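Local coordinates for protein CrmK (Actinoalloteichus sp. WH1-2216-6, PDB 5I1V) that uses covalently bound FAD as an oxidoreductase, apparently an oxidase, in the recycling of shunt products during caerulomycin biosynthesis, at residues D17-A22 and F34-S39; T58-G63 and A68-P73. One frame throughout, in Å; residues are numbered along the deposited sequence.

Contact 1: residues D17-A22 and F34-S39; sequences DLLARA and FRLPYS
L19 and F34 fit together as a bump on a plate: the CB of L19 stands above the middle of the phenyl ring, 3.6 Å from its centroid and 2° off the ring normal, a CH-pi contact over one face. The two side chains run past each other in opposite directions, F34 reaching toward helix 15-19 and L19 back toward strand 33-36. With its CG anti to the carbonyl carbon (chi1 -64°), L19 carries its CD1 along the phenylalanine to the root of that side chain, 3.9 Å from F34 CB. The same methyl then meets the next inward-facing residue of the strand, L36, through its CD2 at 4.2 Å. At the far end of the ring, F34 CZ lies 4.0 Å from the CB of A20, so the ring tip nestles against the backbone between L19 and A20. Y16 meets the ring edge-to-face. The backbone joins in: L19 O lies 3.3 Å from F34 CE2 and takes a weak hydrogen bond from R60 NH1. No hydrogen bond joins the two segments, so between them the contact of helix 15-19 with strand 33-36 of the mixed four-stranded sheet rests on apolar shape and the ring face.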
loop_
_atom_site.group_PDB
_atom_site.type_symbol
_atom_site.label_atom_id
_atom_site.label_comp_id
_atom_site.label_asym_id
_atom_site.label_seq_id
_atom_site.Cartn_x
_atom_site.Cartn_y
_atom_site.Cartn_z
ATOM N N ASP A 17 15.136 14.603 6.398
ATOM C CA ASP A 17 14.081 14.500 7.437
ATOM C C ASP A 17 13.123 13.376 7.118
ATOM O O ASP A 17 12.618 12.748 8.009
ATOM C CB ASP A 17 13.319 15.807 7.672
ATOM C CG ASP A 17 14.185 16.875 8.373
ATOM O OD1 ASP A 17 15.237 16.551 8.991
ATOM O OD2 ASP A 17 13.819 18.051 8.269
ATOM N N LEU A 18 12.898 13.113 5.830
ATOM C CA LEU A 18 12.108 11.936 5.397
ATOM C C LEU A 18 12.820 10.639 5.763
ATOM O O LEU A 18 12.256 9.752 6.401
ATOM C CB LEU A 18 11.865 12.028 3.894
ATOM C CG LEU A 18 10.863 11.049 3.214
ATOM C CD1 LEU A 18 11.619 9.834 2.778
ATOM C CD2 LEU A 18 9.635 10.718 4.065
ATOM N N LEU A 19 14.088 10.505 5.363
ATOM C CA LEU A 19 14.819 9.297 5.727
ATOM C C LEU A 19 14.954 9.044 7.222
ATOM O O LEU A 19 15.168 7.913 7.635
ATOM C CB LEU A 19 16.202 9.289 5.064
ATOM C CG LEU A 19 16.132 9.225 3.539
ATOM C CD1 LEU A 19 17.516 9.408 2.991
ATOM C CD2 LEU A 19 15.548 7.898 3.094
ATOM N N ALA A 20 14.851 10.081 8.037
ATOM C CA ALA A 20 14.994 9.956 9.458
ATOM C C ALA A 20 13.793 9.279 10.133
ATOM O O ALA A 20 13.927 8.789 11.268
ATOM C CB ALA A 20 15.223 11.301 10.055
ATOM N N ARG A 21 12.655 9.250 9.436
ATOM C CA ARG A 21 11.407 8.726 9.934
ATOM C C ARG A 21 11.059 7.398 9.268
ATOM O O ARG A 21 11.290 7.221 8.086
ATOM C CB ARG A 21 10.312 9.752 9.694
ATOM C CG ARG A 21 10.483 10.965 10.571
ATOM C CD ARG A 21 9.978 12.250 9.961
ATOM N NE ARG A 21 10.037 13.256 11.015
ATOM C CZ ARG A 21 11.102 13.997 11.325
ATOM N NH1 ARG A 21 11.007 14.812 12.359
ATOM N NH2 ARG A 21 12.244 13.971 10.595
ATOM N N ALA A 22 10.635 6.407 10.039
ATOM C CA ALA A 22 10.238 5.147 9.435
ATOM C C ALA A 22 8.931 4.783 10.107
ATOM O O ALA A 22 8.191 5.699 10.495
ATOM C CB ALA A 22 11.324 4.095 9.606
ATOM N N PHE A 34 22.815 9.593 5.822
ATOM C CA PHE A 34 22.275 8.347 5.270
ATOM C C PHE A 34 23.062 8.016 3.994
ATOM O O PHE A 34 23.437 8.916 3.170
ATOM C CB PHE A 34 20.797 8.504 4.915
ATOM C CG PHE A 34 19.929 8.819 6.092
ATOM C CD1 PHE A 34 19.706 10.126 6.464
ATOM C CD2 PHE A 34 19.324 7.805 6.808
ATOM C CE1 PHE A 34 18.864 10.424 7.525
ATOM C CE2 PHE A 34 18.496 8.101 7.866
ATOM C CZ PHE A 34 18.295 9.406 8.232
ATOM N N ARG A 35 23.290 6.727 3.765
ATOM C CA ARG A 35 23.920 6.316 2.524
ATOM C C ARG A 35 22.909 5.376 1.834
ATOM O O ARG A 35 22.410 4.483 2.487
ATOM C CB ARG A 35 25.248 5.608 2.851
ATOM C CG ARG A 35 25.968 5.006 1.637
ATOM C CD ARG A 35 26.472 6.010 0.660
ATOM N NE ARG A 35 27.410 6.962 1.268
ATOM C CZ ARG A 35 28.669 6.686 1.575
ATOM N NH1 ARG A 35 29.193 5.486 1.332
ATOM N NH2 ARG A 35 29.416 7.617 2.108
ATOM N N LEU A 36 22.564 5.620 0.565
ATOM C CA LEU A 36 21.687 4.725 -0.203
ATOM C C LEU A 36 22.492 4.063 -1.339
ATOM O O LEU A 36 22.705 4.701 -2.364
ATOM C CB LEU A 36 20.546 5.519 -0.818
ATOM C CG LEU A 36 19.524 6.265 0.072
ATOM C CD1 LEU A 36 18.108 5.732 -0.128
ATOM C CD2 LEU A 36 19.827 6.283 1.531
ATOM N N PRO A 37 22.988 2.831 -1.117
ATOM C CA PRO A 37 23.757 2.105 -2.126
ATOM C C PRO A 37 22.856 1.403 -3.146
ATOM O O PRO A 37 21.675 1.152 -2.885
ATOM C CB PRO A 37 24.563 1.128 -1.297
ATOM C CG PRO A 37 23.754 0.917 -0.088
ATOM C CD PRO A 37 22.912 2.102 0.133
ATOM N N TYR A 38 23.442 1.066 -4.300
ATOM C CA TYR A 38 22.711 0.419 -5.368
ATOM C C TYR A 38 23.277 -0.987 -5.658
ATOM O O TYR A 38 22.714 -1.694 -6.474
ATOM C CB TYR A 38 22.782 1.277 -6.682
ATOM C CG TYR A 38 22.077 2.598 -6.539
ATOM C CD1 TYR A 38 20.685 2.656 -6.541
ATOM C CD2 TYR A 38 22.788 3.785 -6.335
ATOM C CE1 TYR A 38 20.019 3.850 -6.370
ATOM C CE2 TYR A 38 22.137 4.996 -6.155
ATOM C CZ TYR A 38 20.741 5.026 -6.168
ATOM O OH TYR A 38 20.062 6.203 -5.981
ATOM N N SER A 39 24.376 -1.393 -5.019
ATOM C CA SER A 39 24.998 -2.678 -5.316
ATOM C C SER A 39 25.722 -3.145 -4.068
ATOM O O SER A 39 26.032 -2.340 -3.181
ATOM C CB SER A 39 26.028 -2.486 -6.433
ATOM O OG SER A 39 27.074 -1.632 -5.970
#

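Contact 2: residues T58-G63 and A68-P73; sequences TVRSGG and AFVASP. With FAD (flavin-adenine dinucleotide), chain E.
V70 lies against T58, V59 and R60 where strand 57-60 runs into the glycine-containing turn that grips the FAD diphosphate, a feature of the FAD-binding domain of the PCMH type. Backbone nitrogens do the gripping: S61 N and G63 N both donate to FAD O2A, and G62 N reaches FAD O2P at 3.1 Å, nearly straight at 172°. Because G62 has no side chain, FAD O1P can sit directly against the backbone, 3.2 Å from G62 CA. The adenine is held by S61 OG, which donates to FAD N7A at 2.6 Å.

The second segment starts with A68, whose carbonyl takes a backbone hydrogen bond from S72 N and so rounds the loop into a turn. F69 comes next. F69 O rests 3.5 Å from T58 CG2, while the F69 ring leads away from the strand, presents an edge to the ribose O3B of FAD and stacks with H493.

V70 carries most of the contact, its two methyls dividing the work. CG1, anti to the backbone N (chi1 177°), packs 4.0 Å from R60 CB and also near T58 OG1; CG2 comes close to V59 O and to the ribose of FAD. That same V59 O accepts a hydrogen bond from FAD O2B, so the valine methyl borders a polar link between strand and cofactor. R60 turns its charged end off to a salt bridge with D80.

A71 contributes little to the strand but packs on A29. On the strand side, T58 has its hydroxyl between the backbone N and the carbonyl carbon (chi1 55°), which aims it at the loop: T58 OG1 donates to V70 O at 2.8 Å, in the carbonyl plane and on a lone pair.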
loop_
_atom_site.group_PDB
_atom_site.type_symbol
_atom_site.label_atom_id
_atom_site.label_comp_id
_atom_site.label_asym_id
_atom_site.label_seq_id
_atom_site.Cartn_x
_atom_site.Cartn_y
_atom_site.Cartn_z
ATOM N N THR A 58 24.260 1.453 11.256
ATOM C CA THR A 58 23.145 0.521 11.213
ATOM C C THR A 58 22.572 0.506 9.811
ATOM O O THR A 58 22.783 1.440 9.002
ATOM C CB THR A 58 22.020 0.893 12.192
ATOM O OG1 THR A 58 21.594 2.246 11.925
ATOM C CG2 THR A 58 22.485 0.738 13.715
ATOM N N VAL A 59 21.803 -0.536 9.550
ATOM C CA VAL A 59 21.173 -0.752 8.281
ATOM C C VAL A 59 19.658 -0.722 8.378
ATOM O O VAL A 59 19.078 -1.272 9.284
ATOM C CB VAL A 59 21.509 -2.143 7.760
ATOM C CG1 VAL A 59 20.960 -2.352 6.359
ATOM C CG2 VAL A 59 23.009 -2.317 7.807
ATOM N N ARG A 60 19.033 -0.086 7.405
ATOM C CA ARG A 60 17.601 -0.099 7.322
ATOM C C ARG A 60 17.161 -0.717 5.986
ATOM O O ARG A 60 17.701 -0.337 4.966
ATOM C CB ARG A 60 17.113 1.292 7.292
ATOM C CG ARG A 60 15.605 1.297 7.402
ATOM C CD ARG A 60 15.101 2.612 7.085
ATOM N NE ARG A 60 15.189 3.469 8.236
ATOM C CZ ARG A 60 15.563 4.740 8.135
ATOM N NH1 ARG A 60 15.975 5.240 6.918
ATOM N NH2 ARG A 60 15.539 5.497 9.248
ATOM N N SER A 61 16.177 -1.608 6.009
ATOM C CA SER A 61 15.612 -2.149 4.795
ATOM C C SER A 61 14.216 -1.557 4.653
ATOM O O SER A 61 14.046 -0.557 3.928
ATOM C CB SER A 61 15.692 -3.677 4.763
ATOM O OG SER A 61 17.065 -4.064 4.725
ATOM N N GLY A 62 13.241 -2.124 5.342
ATOM C CA GLY A 62 11.884 -1.591 5.313
ATOM C C GLY A 62 11.457 -0.658 6.408
ATOM O O GLY A 62 10.353 -0.044 6.327
ATOM N N GLY A 63 12.283 -0.500 7.428
ATOM C CA GLY A 63 11.948 0.440 8.491
ATOM C C GLY A 63 10.871 0.033 9.467
ATOM O O GLY A 63 10.394 0.874 10.232
ATOM N N ALA A 68 14.185 1.250 18.555
ATOM C CA ALA A 68 15.090 2.223 17.976
ATOM C C ALA A 68 16.423 1.577 17.562
ATOM O O ALA A 68 17.471 2.186 17.691
ATOM C CB ALA A 68 15.391 3.327 18.976
ATOM N N PHE A 69 16.392 0.364 17.069
ATOM C CA PHE A 69 17.641 -0.339 16.762
ATOM C C PHE A 69 18.366 0.329 15.639
ATOM O O PHE A 69 19.583 0.315 15.601
ATOM C CB PHE A 69 17.339 -1.775 16.380
ATOM C CG PHE A 69 16.763 -2.593 17.503
ATOM C CD1 PHE A 69 16.745 -2.112 18.796
ATOM C CD2 PHE A 69 16.327 -3.870 17.272
ATOM C CE1 PHE A 69 16.268 -2.881 19.825
ATOM C CE2 PHE A 69 15.854 -4.667 18.311
ATOM C CZ PHE A 69 15.817 -4.150 19.588
ATOM N N VAL A 70 17.626 0.885 14.689
ATOM C CA VAL A 70 18.292 1.542 13.531
ATOM C C VAL A 70 18.596 3.005 13.883
ATOM O O VAL A 70 19.650 3.516 13.569
ATOM C CB VAL A 70 17.390 1.489 12.276
ATOM C CG1 VAL A 70 18.034 2.227 11.103
ATOM C CG2 VAL A 70 16.970 0.085 11.859
ATOM N N ALA A 71 17.644 3.650 14.561
ATOM C CA ALA A 71 17.514 5.095 14.671
ATOM C C ALA A 71 17.978 5.701 16.016
ATOM O O ALA A 71 17.851 6.890 16.218
ATOM C CB ALA A 71 16.056 5.486 14.387
ATOM N N SER A 72 18.570 4.907 16.898
ATOM C CA SER A 72 19.303 5.427 18.057
ATOM C C SER A 72 20.055 6.736 17.780
ATOM O O SER A 72 20.760 6.815 16.794
ATOM C CB SER A 72 20.328 4.377 18.525
ATOM O OG SER A 72 19.798 3.652 19.584
ATOM N N PRO A 73 19.963 7.730 18.690
ATOM C CA PRO A 73 20.690 9.007 18.528
ATOM C C PRO A 73 22.198 8.885 18.428
ATOM O O PRO A 73 22.857 9.809 17.947
ATOM C CB PRO A 73 20.340 9.809 19.803
ATOM C CG PRO A 73 19.579 8.901 20.697
ATOM C CD PRO A 73 19.127 7.705 19.916
HETATM P PA FAD E . 14.123 -2.366 9.667
HETATM O O1A FAD E . 13.565 -1.412 10.694
HETATM O O2A FAD E . 14.709 -1.732 8.439
HETATM O O5B FAD E . 15.170 -3.326 10.335
HETATM C C5B FAD E . 14.835 -4.225 11.387
HETATM C C4B FAD E . 16.125 -4.680 12.085
HETATM O O4B FAD E . 16.841 -5.495 11.136
HETATM C C3B FAD E . 17.120 -3.616 12.496
HETATM O O3B FAD E . 17.899 -4.125 13.564
HETATM C C2B FAD E . 18.001 -3.473 11.287
HETATM O O2B FAD E . 19.241 -2.775 11.443
HETATM C C1B FAD E . 18.083 -4.924 10.797
HETATM N N9A FAD E . 18.208 -5.006 9.320
HETATM C C8A FAD E . 17.427 -4.438 8.351
HETATM N N7A FAD E . 17.970 -4.676 7.113
HETATM C C5A FAD E . 19.059 -5.384 7.330
HETATM C C6A FAD E . 20.037 -5.960 6.441
HETATM N N6A FAD E . 19.842 -5.795 5.147
HETATM N N1A FAD E . 21.054 -6.625 7.001
HETATM C C2A FAD E . 21.209 -6.737 8.337
HETATM N N3A FAD E . 20.302 -6.275 9.235
HETATM C C4A FAD E . 19.267 -5.552 8.737
HETATM N N1 FAD E . 6.783 -10.132 11.070
HETATM C C2 FAD E . 6.293 -11.357 10.767
HETATM O O2 FAD E . 6.999 -12.362 10.919
HETATM N N3 FAD E . 5.044 -11.552 10.292
HETATM C C4 FAD E . 4.158 -10.581 10.111
HETATM O O4 FAD E . 3.028 -10.814 9.632
HETATM C C4X FAD E . 4.590 -9.220 10.396
HETATM N N5 FAD E . 3.739 -8.172 10.232
HETATM C C5X FAD E . 4.210 -6.927 10.406
HETATM C C6 FAD E . 3.407 -5.832 10.087
HETATM C C7 FAD E . 3.820 -4.511 10.255
HETATM C C7M FAD E . 2.880 -3.361 9.873
HETATM C C8 FAD E . 5.183 -4.305 10.792
HETATM C C8M FAD E . 5.720 -2.922 11.035
HETATM C C9 FAD E . 6.010 -5.383 11.128
HETATM C C9A FAD E . 5.572 -6.694 10.949
HETATM N N10 FAD E . 6.382 -7.794 11.255
HETATM C C10 FAD E . 5.939 -9.067 10.949
HETATM C "C1'" FAD E . 7.624 -7.649 12.014
HETATM C "C2'" FAD E . 8.796 -7.544 11.093
HETATM O "O2'" FAD E . 9.147 -8.844 10.662
HETATM C "C3'" FAD E . 9.959 -6.853 11.722
HETATM O "O3'" FAD E . 9.540 -5.523 12.137
HETATM C "C4'" FAD E . 11.170 -6.801 10.766
HETATM O "O4'" FAD E . 12.348 -6.753 11.571
HETATM C "C5'" FAD E . 11.080 -5.598 9.849
HETATM O "O5'" FAD E . 12.172 -5.653 8.931
HETATM P P FAD E . 12.472 -4.310 8.142
HETATM O O1P FAD E . 11.226 -3.772 7.541
HETATM O O2P FAD E . 13.660 -4.511 7.255
HETATM O O3P FAD E . 12.892 -3.323 9.357
#

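In the fold
From the N terminus, the chain passes through strand 7-9 and helix 15-19 and returns in strand 33-36, where contact 1 closes the first loop. Only after helix 40-52 and strand 57-60 does contact 2 close a much shorter loop, before strand 77-80 is laid between the two earlier strands. The contacts therefore follow in series, neither nested nor crossed, yet both reach one mixed four-stranded sheet, with centres 10 Å apart. R60 is one bridge: its guanidinium approaches the 17-22 segment and pairs with D80, against which L19 also packs. A22 touching G63 is another. Helix, sheet and the cofactor-gripping turn thus meet near strand 57-60.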